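Local coordinates for protein Crov588 (Cafeteriavirus, PDB 6NYR) that is of unknown function but folds as a nearly closed ring of leucine-rich repeats of the FNIP type, at residues Asn261-Ile266 with Asn282-Ile287; Asn304-Ile309 with Asp326-Ile331; Leu322-Asp327 with Thr342-Gly347. One frame throughout, in Å; residues are numbered along the deposited sequence.

Contact 1 (Asn261-Ile266 with Asn282-Ile287); sequences NFNQQI and NNFNQI
Asn263 OD1 takes two hydrogen bonds from the next coil. The backbone N of Asn285 is 2.9 Å from Asn263 OD1, and Gln286 NE2 is 3.1 Å from it. The two donors stand above opposite faces of the Asn263 amide, neither on a lone pair. With CG anti to the backbone N (chi1 -167°), the Asn263 side chain lies across the gap between the coils. Gln286 bends at its second torsion and meets it at about a right angle, and the Gln286 amide holds Asn263 OD1 close to its plane. OE1 of Gln286 sits 3.4 Å from Gln265 CG.

Asn261 and Asn283 run side by side with their amides nearly parallel. A water joins them: it donates to Asn261 O and accepts from Asn283 ND2.

Inside the coil, Phe262 and Phe284 point the same way and meet rim to rim, with CE2 of Phe262 3.8 Å from CD1 of Phe284. Gln264 O lies at the edge of the Phe284 ring, 3.4 Å from CE1.

Asn285 OD1 in turn accepts from Asn307 N and Gln308 NE2. The chemistry is a relay: the oxygens of Asn263 and Asn285 each hold a backbone N and a glutamine of the following coil.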
loop_
_atom_site.group_PDB
_atom_site.type_symbol
_atom_site.label_atom_id
_atom_site.label_comp_id
_atom_site.label_asym_id
_atom_site.label_seq_id
_atom_site.Cartn_x
_atom_site.Cartn_y
_atom_site.Cartn_z
ATOM N N ASN A 261 -16.249 -21.355 -5.876
ATOM C CA ASN A 261 -16.939 -22.449 -6.544
ATOM C C ASN A 261 -18.433 -22.231 -6.755
ATOM O O ASN A 261 -19.059 -23.043 -7.445
ATOM C CB ASN A 261 -16.750 -23.751 -5.748
ATOM C CG ASN A 261 -15.331 -24.285 -5.811
ATOM O OD1 ASN A 261 -14.463 -23.719 -6.485
ATOM N ND2 ASN A 261 -15.085 -25.380 -5.098
ATOM N N PHE A 262 -19.032 -21.189 -6.188
ATOM C CA PHE A 262 -20.468 -21.020 -6.362
ATOM C C PHE A 262 -20.801 -20.826 -7.838
ATOM O O PHE A 262 -20.302 -19.895 -8.477
ATOM C CB PHE A 262 -20.995 -19.838 -5.566
ATOM C CG PHE A 262 -22.460 -19.588 -5.777
ATOM C CD1 PHE A 262 -23.406 -20.259 -5.019
ATOM C CD2 PHE A 262 -22.894 -18.709 -6.751
ATOM C CE1 PHE A 262 -24.757 -20.036 -5.214
ATOM C CE2 PHE A 262 -24.242 -18.485 -6.954
ATOM C CZ PHE A 262 -25.175 -19.149 -6.183
ATOM N N ASN A 263 -21.663 -21.685 -8.372
ATOM C CA ASN A 263 -22.029 -21.645 -9.779
ATOM C C ASN A 263 -23.447 -22.194 -9.941
ATOM O O ASN A 263 -23.718 -23.120 -10.694
ATOM C CB ASN A 263 -21.019 -22.437 -10.606
ATOM C CG ASN A 263 -21.161 -22.178 -12.094
ATOM O OD1 ASN A 263 -21.828 -21.226 -12.510
ATOM N ND2 ASN A 263 -20.532 -23.016 -12.904
ATOM N N GLN A 264 -24.391 -21.602 -9.213
ATOM C CA GLN A 264 -25.787 -22.009 -9.248
ATOM C C GLN A 264 -26.642 -20.925 -9.894
ATOM O O GLN A 264 -26.309 -19.738 -9.849
ATOM C CB GLN A 264 -26.322 -22.291 -7.840
ATOM C CG GLN A 264 -25.629 -23.440 -7.134
ATOM C CD GLN A 264 -25.815 -24.763 -7.849
ATOM O OE1 GLN A 264 -26.906 -25.079 -8.338
ATOM N NE2 GLN A 264 -24.744 -25.543 -7.924
ATOM N N GLN A 265 -27.737 -21.350 -10.516
ATOM C CA GLN A 265 -28.701 -20.405 -11.057
ATOM C C GLN A 265 -29.356 -19.623 -9.924
ATOM O O GLN A 265 -29.647 -20.172 -8.857
ATOM C CB GLN A 265 -29.772 -21.137 -11.860
ATOM C CG GLN A 265 -29.281 -21.839 -13.111
ATOM C CD GLN A 265 -30.328 -22.777 -13.684
ATOM O OE1 GLN A 265 -31.443 -22.870 -13.164
ATOM N NE2 GLN A 265 -29.980 -23.469 -14.764
ATOM N N ILE A 266 -29.597 -18.338 -10.162
ATOM C CA ILE A 266 -30.309 -17.481 -9.223
ATOM C C ILE A 266 -31.589 -17.020 -9.907
ATOM O O ILE A 266 -31.536 -16.326 -10.930
ATOM C CB ILE A 266 -29.463 -16.284 -8.764
ATOM C CG1 ILE A 266 -28.138 -16.769 -8.176
ATOM C CG2 ILE A 266 -30.224 -15.452 -7.741
ATOM C CD1 ILE A 266 -27.189 -15.655 -7.791
ATOM N N ASN A 282 -14.841 -16.860 -8.664
ATOM C CA ASN A 282 -14.191 -17.155 -9.936
ATOM C C ASN A 282 -15.107 -17.926 -10.881
ATOM O O ASN A 282 -15.155 -17.631 -12.080
ATOM C CB ASN A 282 -12.902 -17.942 -9.690
ATOM C CG ASN A 282 -11.929 -17.837 -10.846
ATOM O OD1 ASN A 282 -12.207 -18.306 -11.948
ATOM N ND2 ASN A 282 -10.773 -17.235 -10.593
ATOM N N ASN A 283 -15.853 -18.905 -10.361
ATOM C CA ASN A 283 -16.506 -19.875 -11.226
ATOM C C ASN A 283 -17.931 -19.523 -11.623
ATOM O O ASN A 283 -18.493 -20.212 -12.482
ATOM C CB ASN A 283 -16.562 -21.261 -10.570
ATOM C CG ASN A 283 -15.215 -21.917 -10.469
ATOM O OD1 ASN A 283 -14.222 -21.410 -10.991
ATOM N ND2 ASN A 283 -15.168 -23.062 -9.801
ATOM N N PHE A 284 -18.547 -18.513 -11.018
ATOM C CA PHE A 284 -19.937 -18.233 -11.346
ATOM C C PHE A 284 -20.071 -17.895 -12.826
ATOM O O PHE A 284 -19.409 -16.980 -13.327
ATOM C CB PHE A 284 -20.486 -17.092 -10.501
ATOM C CG PHE A 284 -21.904 -16.734 -10.843
ATOM C CD1 PHE A 284 -22.960 -17.474 -10.336
ATOM C CD2 PHE A 284 -22.181 -15.662 -11.675
ATOM C CE1 PHE A 284 -24.265 -17.153 -10.653
ATOM C CE2 PHE A 284 -23.486 -15.336 -11.995
ATOM C CZ PHE A 284 -24.526 -16.084 -11.483
ATOM N N ASN A 285 -20.943 -18.621 -13.517
ATOM C CA ASN A 285 -21.110 -18.448 -14.955
ATOM C C ASN A 285 -22.526 -18.864 -15.355
ATOM O O ASN A 285 -22.737 -19.633 -16.294
ATOM C CB ASN A 285 -20.041 -19.235 -15.715
ATOM C CG ASN A 285 -19.927 -18.803 -17.163
ATOM O OD1 ASN A 285 -20.451 -17.754 -17.548
ATOM N ND2 ASN A 285 -19.228 -19.594 -17.969
ATOM N N GLN A 286 -23.516 -18.355 -14.632
ATOM C CA GLN A 286 -24.920 -18.621 -14.899
ATOM C C GLN A 286 -25.597 -17.372 -15.449
ATOM O O GLN A 286 -25.237 -16.243 -15.103
ATOM C CB GLN A 286 -25.639 -19.081 -13.628
ATOM C CG GLN A 286 -25.126 -20.389 -13.033
ATOM C CD GLN A 286 -25.258 -21.556 -13.993
ATOM O OE1 GLN A 286 -26.283 -21.716 -14.653
ATOM N NE2 GLN A 286 -24.223 -22.382 -14.071
ATOM N N ILE A 287 -26.578 -17.584 -16.325
ATOM C CA ILE A 287 -27.306 -16.467 -16.910
ATOM C C ILE A 287 -28.106 -15.760 -15.826
ATOM O O ILE A 287 -28.718 -16.401 -14.960
ATOM C CB ILE A 287 -28.216 -16.961 -18.044
ATOM C CG1 ILE A 287 -28.883 -15.785 -18.758
ATOM C CG2 ILE A 287 -29.295 -17.892 -17.506
ATOM C CD1 ILE A 287 -27.953 -15.008 -19.661
HETATM O O HOH W 1 -17.705 -24.775 -8.998
#

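Contact 2 (Asn304-Ile309 with Asp326-Ile331); sequences NNFNQI and DDFNQI
Asn307 OD1 and Asn304 OD1 both reach across to residues 326-331. Asn307 OD1 accepts from the backbone N of Asn329 at 2.8 Å and, in a longer bond, from NE2 of Gln330 at 3.3 Å. The donors approach from opposite faces of the Asn307 amide. Gln330 keeps the acceptor in its own amide plane, and the two amides are turned 61° apart. Two bonds of this kind limit how the Asn307 side chain can rotate.

Asn304 OD1 accepts from Asp326 N at 3.2 Å, with the donor tilted only slightly from the carbonyl plane. The Asn304 amide is stacked on the Asp326 carboxylate, the planes 1° apart. Both side chains place CG anti to the carbonyl carbon, which lets them run alongside each other. Asn305 and Asp327 repeat this parallel course one residue later.

The rings of Phe306 and Phe328 lie side by side on the buried flank, CD2 of Phe306 being 3.8 Å from CD1 of Phe328. Gln308 O stands at the edge of the Phe328 ring, 3.5 Å from CE1. On the outer side, Ile309 CB rests 3.7 Å from Gln330 OE1.

The next shell continues the same pattern. Asn329 OD1 accepts from Asn351 N. Phe306 and Phe328 stack on Phe302 and Phe324 of their own coils. Asp326 and Asp327 also lie close to Asp348 and Asp349, and such clustered acids may raise one another's proton affinity. A glycerol, probably from crystallisation, binds Asn305 OD1.

Equivalent asparagines whose OD1 takes the backbone N of the next coil make an asparagine ladder, here on the loop side of an FNIP-type leucine-rich repeat solenoid; beside it the phenylalanines line up as a second row.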
loop_
_atom_site.group_PDB
_atom_site.type_symbol
_atom_site.label_atom_id
_atom_site.label_comp_id
_atom_site.label_asym_id
_atom_site.label_seq_id
_atom_site.Cartn_x
_atom_site.Cartn_y
_atom_site.Cartn_z
ATOM N N ASN A 304 -13.985 -14.302 -12.681
ATOM C CA ASN A 304 -13.194 -14.409 -13.903
ATOM C C ASN A 304 -13.881 -15.262 -14.962
ATOM O O ASN A 304 -13.647 -15.051 -16.156
ATOM C CB ASN A 304 -11.803 -14.959 -13.580
ATOM C CG ASN A 304 -10.905 -13.917 -12.931
ATOM O OD1 ASN A 304 -10.943 -12.738 -13.297
ATOM N ND2 ASN A 304 -10.090 -14.345 -11.973
ATOM N N ASN A 305 -14.722 -16.219 -14.567
ATOM C CA ASN A 305 -15.344 -17.108 -15.541
ATOM C C ASN A 305 -16.686 -16.615 -16.072
ATOM O O ASN A 305 -17.170 -17.153 -17.076
ATOM C CB ASN A 305 -15.561 -18.507 -14.947
ATOM C CG ASN A 305 -14.273 -19.253 -14.723
ATOM O OD1 ASN A 305 -13.186 -18.732 -14.974
ATOM N ND2 ASN A 305 -14.383 -20.488 -14.238
ATOM N N PHE A 306 -17.305 -15.617 -15.445
ATOM C CA PHE A 306 -18.625 -15.192 -15.892
ATOM C C PHE A 306 -18.576 -14.716 -17.338
ATOM O O PHE A 306 -17.769 -13.852 -17.692
ATOM C CB PHE A 306 -19.174 -14.074 -15.010
ATOM C CG PHE A 306 -20.514 -13.571 -15.457
ATOM C CD1 PHE A 306 -21.673 -14.237 -15.087
ATOM C CD2 PHE A 306 -20.618 -12.446 -16.259
ATOM C CE1 PHE A 306 -22.907 -13.786 -15.502
ATOM C CE2 PHE A 306 -21.854 -11.991 -16.676
ATOM C CZ PHE A 306 -23.000 -12.662 -16.296
ATOM N N ASN A 307 -19.456 -15.268 -18.174
ATOM C CA ASN A 307 -19.480 -14.899 -19.583
ATOM C C ASN A 307 -20.849 -15.180 -20.190
ATOM O O ASN A 307 -20.948 -15.734 -21.288
ATOM C CB ASN A 307 -18.391 -15.654 -20.353
ATOM C CG ASN A 307 -18.164 -15.092 -21.749
ATOM O OD1 ASN A 307 -18.580 -13.976 -22.056
ATOM N ND2 ASN A 307 -17.493 -15.866 -22.598
ATOM N N GLN A 308 -21.908 -14.796 -19.486
ATOM C CA GLN A 308 -23.273 -14.942 -19.972
ATOM C C GLN A 308 -23.808 -13.583 -20.400
ATOM O O GLN A 308 -23.499 -12.557 -19.781
ATOM C CB GLN A 308 -24.172 -15.568 -18.907
ATOM C CG GLN A 308 -23.714 -16.956 -18.489
ATOM C CD GLN A 308 -23.743 -17.952 -19.640
ATOM O OE1 GLN A 308 -24.760 -18.110 -20.320
ATOM N NE2 GLN A 308 -22.618 -18.615 -19.874
ATOM N N ILE A 309 -24.595 -13.587 -21.477
ATOM C CA ILE A 309 -25.075 -12.343 -22.056
ATOM C C ILE A 309 -26.010 -11.633 -21.078
ATOM O O ILE A 309 -26.750 -12.262 -20.310
ATOM C CB ILE A 309 -25.765 -12.632 -23.399
ATOM C CG1 ILE A 309 -26.044 -11.330 -24.151
ATOM C CG2 ILE A 309 -27.052 -13.423 -23.181
ATOM C CD1 ILE A 309 -26.146 -11.509 -25.656
ATOM N N ASP A 326 -12.218 -11.848 -16.104
ATOM C CA ASP A 326 -11.340 -12.166 -17.224
ATOM C C ASP A 326 -12.123 -12.585 -18.464
ATOM O O ASP A 326 -11.801 -12.169 -19.584
ATOM C CB ASP A 326 -10.374 -13.280 -16.815
ATOM C CG ASP A 326 -9.310 -12.810 -15.852
ATOM O OD1 ASP A 326 -8.972 -11.606 -15.869
ATOM O OD2 ASP A 326 -8.805 -13.653 -15.079
ATOM N N ASP A 327 -13.126 -13.445 -18.292
ATOM C CA ASP A 327 -13.697 -14.174 -19.418
ATOM C C ASP A 327 -14.822 -13.448 -20.148
ATOM O O ASP A 327 -15.169 -13.856 -21.263
ATOM C CB ASP A 327 -14.227 -15.539 -18.947
ATOM C CG ASP A 327 -13.122 -16.526 -18.652
ATOM O OD1 ASP A 327 -11.941 -16.124 -18.719
ATOM O OD2 ASP A 327 -13.426 -17.702 -18.349
ATOM N N PHE A 328 -15.398 -12.395 -19.571
ATOM C CA PHE A 328 -16.587 -11.807 -20.171
ATOM C C PHE A 328 -16.277 -11.222 -21.545
ATOM O O PHE A 328 -15.359 -10.412 -21.693
ATOM C CB PHE A 328 -17.171 -10.722 -19.270
ATOM C CG PHE A 328 -18.456 -10.144 -19.787
ATOM C CD1 PHE A 328 -19.666 -10.764 -19.518
ATOM C CD2 PHE A 328 -18.451 -8.998 -20.565
ATOM C CE1 PHE A 328 -20.851 -10.235 -19.998
ATOM C CE2 PHE A 328 -19.638 -8.473 -21.052
ATOM C CZ PHE A 328 -20.835 -9.095 -20.764
ATOM N N ASN A 329 -17.059 -11.623 -22.550
ATOM C CA ASN A 329 -16.865 -11.133 -23.908
ATOM C C ASN A 329 -18.166 -11.245 -24.691
ATOM O O ASN A 329 -18.166 -11.733 -25.831
ATOM C CB ASN A 329 -15.760 -11.926 -24.615
ATOM C CG ASN A 329 -15.261 -11.233 -25.865
ATOM O OD1 ASN A 329 -15.409 -10.023 -26.016
ATOM N ND2 ASN A 329 -14.680 -12.005 -26.778
ATOM N N GLN A 330 -19.266 -10.816 -24.082
ATOM C CA GLN A 330 -20.572 -10.858 -24.719
ATOM C C GLN A 330 -20.905 -9.500 -25.320
ATOM O O GLN A 330 -20.479 -8.456 -24.819
ATOM C CB GLN A 330 -21.646 -11.259 -23.710
ATOM C CG GLN A 330 -21.530 -12.694 -23.226
ATOM C CD GLN A 330 -21.674 -13.701 -24.344
ATOM O OE1 GLN A 330 -22.646 -13.674 -25.096
ATOM N NE2 GLN A 330 -20.694 -14.586 -24.470
ATOM N N ILE A 331 -21.677 -9.526 -26.408
ATOM C CA ILE A 331 -22.118 -8.287 -27.031
ATOM C C ILE A 331 -22.976 -7.517 -26.040
ATOM O O ILE A 331 -23.777 -8.099 -25.295
ATOM C CB ILE A 331 -22.892 -8.579 -28.328
ATOM C CG1 ILE A 331 -21.946 -9.112 -29.405
ATOM C CG2 ILE A 331 -23.612 -7.326 -28.816
ATOM C CD1 ILE A 331 -22.652 -9.685 -30.625
#

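Contact 3 (Leu322-Asp327 with Thr342-Gly347); sequences LTFGDD and THLTFG
Leu322 and Leu344, Thr323 and Thr345, and Phe324 and Phe346 form three matched pairs, each running side by side in the same direction. The Phe324 and Phe346 rings are near parallel, planes 9° apart, but slid so far that they barely overlap. Their contact is between CD2 of Phe324 and CD1 of Phe346, at 3.7 Å. Leu344 CD1 serves two neighbours, lying 3.7 Å from CD2 of Leu322 and 4.0 Å from CE2 of Phe324, whose side chain it meets at a slant. In both leucines CG is anti to the backbone N (chi1 172° and 177°), which lays the two chains along the same course.

The threonines project from the other face of the strands. Their closest contact is loose, at 4.1 Å between CG2 of Thr323 and CB of Thr345.

Three backbone bonds fix this register: Leu322 N to His343 O, Thr345 N to Leu322 O, and Phe324 N to Thr345 O, the last almost straight at 2.8 Å. Past the strands, a water bridges Gly325 O and Gly347 N. Gly347 CA approaches Gly325 O to 3.2 Å in a CA-H...O contact.

At the other end, Thr342 OG1 and His343 ND1 are hydrogen-bonded, with the oxygen in the plane of the ring; OG1 is also hydrogen-bonded to Thr320 O. That ring stacks between His321 and His365. Leu344 and Phe346 also pack on Leu366 of the next strand.

In-register parallel strands, one per repeat, are characteristic of leucine-rich repeats; here leucines and phenylalanines face the coil interior and threonines the inner rim of the ring.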
loop_
_atom_site.group_PDB
_atom_site.type_symbol
_atom_site.label_atom_id
_atom_site.label_comp_id
_atom_site.label_asym_id
_atom_site.label_seq_id
_atom_site.Cartn_x
_atom_site.Cartn_y
_atom_site.Cartn_z
ATOM N N LEU A 322 -19.815 -1.289 -12.116
ATOM C CA LEU A 322 -19.850 -2.603 -12.745
ATOM C C LEU A 322 -18.437 -3.016 -13.125
ATOM O O LEU A 322 -17.720 -2.254 -13.782
ATOM C CB LEU A 322 -20.749 -2.598 -13.980
ATOM C CG LEU A 322 -20.719 -3.862 -14.841
ATOM C CD1 LEU A 322 -21.170 -5.070 -14.053
ATOM C CD2 LEU A 322 -21.595 -3.664 -16.080
ATOM N N THR A 323 -18.037 -4.215 -12.708
ATOM C CA THR A 323 -16.699 -4.728 -12.972
ATOM C C THR A 323 -16.800 -6.148 -13.507
ATOM O O THR A 323 -17.360 -7.027 -12.842
ATOM C CB THR A 323 -15.832 -4.703 -11.708
ATOM O OG1 THR A 323 -15.767 -3.366 -11.197
ATOM C CG2 THR A 323 -14.430 -5.210 -12.015
ATOM N N PHE A 324 -16.247 -6.373 -14.695
ATOM C CA PHE A 324 -16.247 -7.683 -15.326
ATOM C C PHE A 324 -14.945 -8.409 -15.019
ATOM O O PHE A 324 -13.911 -7.801 -14.729
ATOM C CB PHE A 324 -16.436 -7.559 -16.841
ATOM C CG PHE A 324 -17.840 -7.225 -17.254
ATOM C CD1 PHE A 324 -18.854 -8.165 -17.136
ATOM C CD2 PHE A 324 -18.150 -5.972 -17.759
ATOM C CE1 PHE A 324 -20.147 -7.859 -17.518
ATOM C CE2 PHE A 324 -19.445 -5.662 -18.139
ATOM C CZ PHE A 324 -20.442 -6.609 -18.019
ATOM N N GLY A 325 -15.010 -9.736 -15.100
ATOM C CA GLY A 325 -13.855 -10.578 -14.898
ATOM C C GLY A 325 -13.152 -10.898 -16.199
ATOM O O GLY A 325 -13.428 -10.326 -17.255
ATOM N N ASP A 326 -12.218 -11.848 -16.104
ATOM C CA ASP A 326 -11.340 -12.166 -17.224
ATOM C C ASP A 326 -12.123 -12.585 -18.464
ATOM O O ASP A 326 -11.801 -12.169 -19.584
ATOM C CB ASP A 326 -10.374 -13.280 -16.815
ATOM C CG ASP A 326 -9.310 -12.810 -15.852
ATOM O OD1 ASP A 326 -8.972 -11.606 -15.869
ATOM O OD2 ASP A 326 -8.805 -13.653 -15.079
ATOM N N ASP A 327 -13.126 -13.445 -18.292
ATOM C CA ASP A 327 -13.697 -14.174 -19.418
ATOM C C ASP A 327 -14.822 -13.448 -20.148
ATOM O O ASP A 327 -15.169 -13.856 -21.263
ATOM C CB ASP A 327 -14.227 -15.539 -18.947
ATOM C CG ASP A 327 -13.122 -16.526 -18.652
ATOM O OD1 ASP A 327 -11.941 -16.124 -18.719
ATOM O OD2 ASP A 327 -13.426 -17.702 -18.349
ATOM N N THR A 342 -21.747 4.870 -13.540
ATOM C CA THR A 342 -20.634 5.805 -13.635
ATOM C C THR A 342 -19.288 5.126 -13.831
ATOM O O THR A 342 -18.386 5.726 -14.421
ATOM C CB THR A 342 -20.537 6.672 -12.373
ATOM O OG1 THR A 342 -20.323 5.833 -11.230
ATOM C CG2 THR A 342 -21.800 7.492 -12.179
ATOM N N HIS A 343 -19.135 3.891 -13.358
ATOM C CA HIS A 343 -17.857 3.191 -13.407
ATOM C C HIS A 343 -18.063 1.857 -14.103
ATOM O O HIS A 343 -18.882 1.041 -13.662
ATOM C CB HIS A 343 -17.291 3.001 -11.996
ATOM C CG HIS A 343 -16.873 4.283 -11.342
ATOM N ND1 HIS A 343 -17.783 5.197 -10.854
ATOM C CD2 HIS A 343 -15.647 4.812 -11.114
ATOM C CE1 HIS A 343 -17.135 6.229 -10.344
ATOM N NE2 HIS A 343 -15.839 6.021 -10.488
ATOM N N LEU A 344 -17.317 1.638 -15.185
ATOM C CA LEU A 344 -17.383 0.402 -15.956
ATOM C C LEU A 344 -15.965 -0.095 -16.181
ATOM O O LEU A 344 -15.137 0.620 -16.754
ATOM C CB LEU A 344 -18.091 0.619 -17.295
ATOM C CG LEU A 344 -18.151 -0.593 -18.229
ATOM C CD1 LEU A 344 -18.846 -1.760 -17.545
ATOM C CD2 LEU A 344 -18.853 -0.246 -19.532
ATOM N N THR A 345 -15.699 -1.328 -15.769
ATOM C CA THR A 345 -14.378 -1.922 -15.892
ATOM C C THR A 345 -14.534 -3.266 -16.583
ATOM O O THR A 345 -15.296 -4.123 -16.120
ATOM C CB THR A 345 -13.721 -2.089 -14.518
ATOM O OG1 THR A 345 -13.636 -0.812 -13.874
ATOM C CG2 THR A 345 -12.325 -2.665 -14.658
ATOM N N PHE A 346 -13.817 -3.449 -17.680
ATOM C CA PHE A 346 -13.807 -4.716 -18.391
ATOM C C PHE A 346 -12.596 -5.542 -17.977
ATOM O O PHE A 346 -11.630 -5.032 -17.403
ATOM C CB PHE A 346 -13.793 -4.498 -19.908
ATOM C CG PHE A 346 -15.096 -4.008 -20.464
ATOM C CD1 PHE A 346 -16.165 -4.877 -20.621
ATOM C CD2 PHE A 346 -15.250 -2.685 -20.848
ATOM C CE1 PHE A 346 -17.364 -4.432 -21.141
ATOM C CE2 PHE A 346 -16.451 -2.240 -21.373
ATOM C CZ PHE A 346 -17.504 -3.114 -21.519
ATOM N N GLY A 347 -12.667 -6.838 -18.282
ATOM C CA GLY A 347 -11.597 -7.766 -17.999
ATOM C C GLY A 347 -10.767 -8.087 -19.229
ATOM O O GLY A 347 -10.861 -7.442 -20.276
HETATM O O HOH W 2 -15.500 0.111 -12.615
HETATM O O HOH W 3 -14.022 -9.207 -19.516
#

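In the fold
All three contacts join successive coils of one solenoid. Contacts 1 and 2 hold equivalent loops that follow the strands, two coils apart, and they touch where their middle coils meet, for example at Asn282 O and Asn305 N. Contact 3 lies at the strands instead and shares Asp326 and Asp327 with contact 2. The centres of contacts 2 and 3 are about 10 Å apart. Contact 2 is the most superficial, while contacts 1 and 3 are partly buried. In the loops, side-chain amides bridge the coils. At the strands, backbone bonds do this work and the side chains mainly pack. Contact 2 adds acidic residues where contact 1 has asparagine.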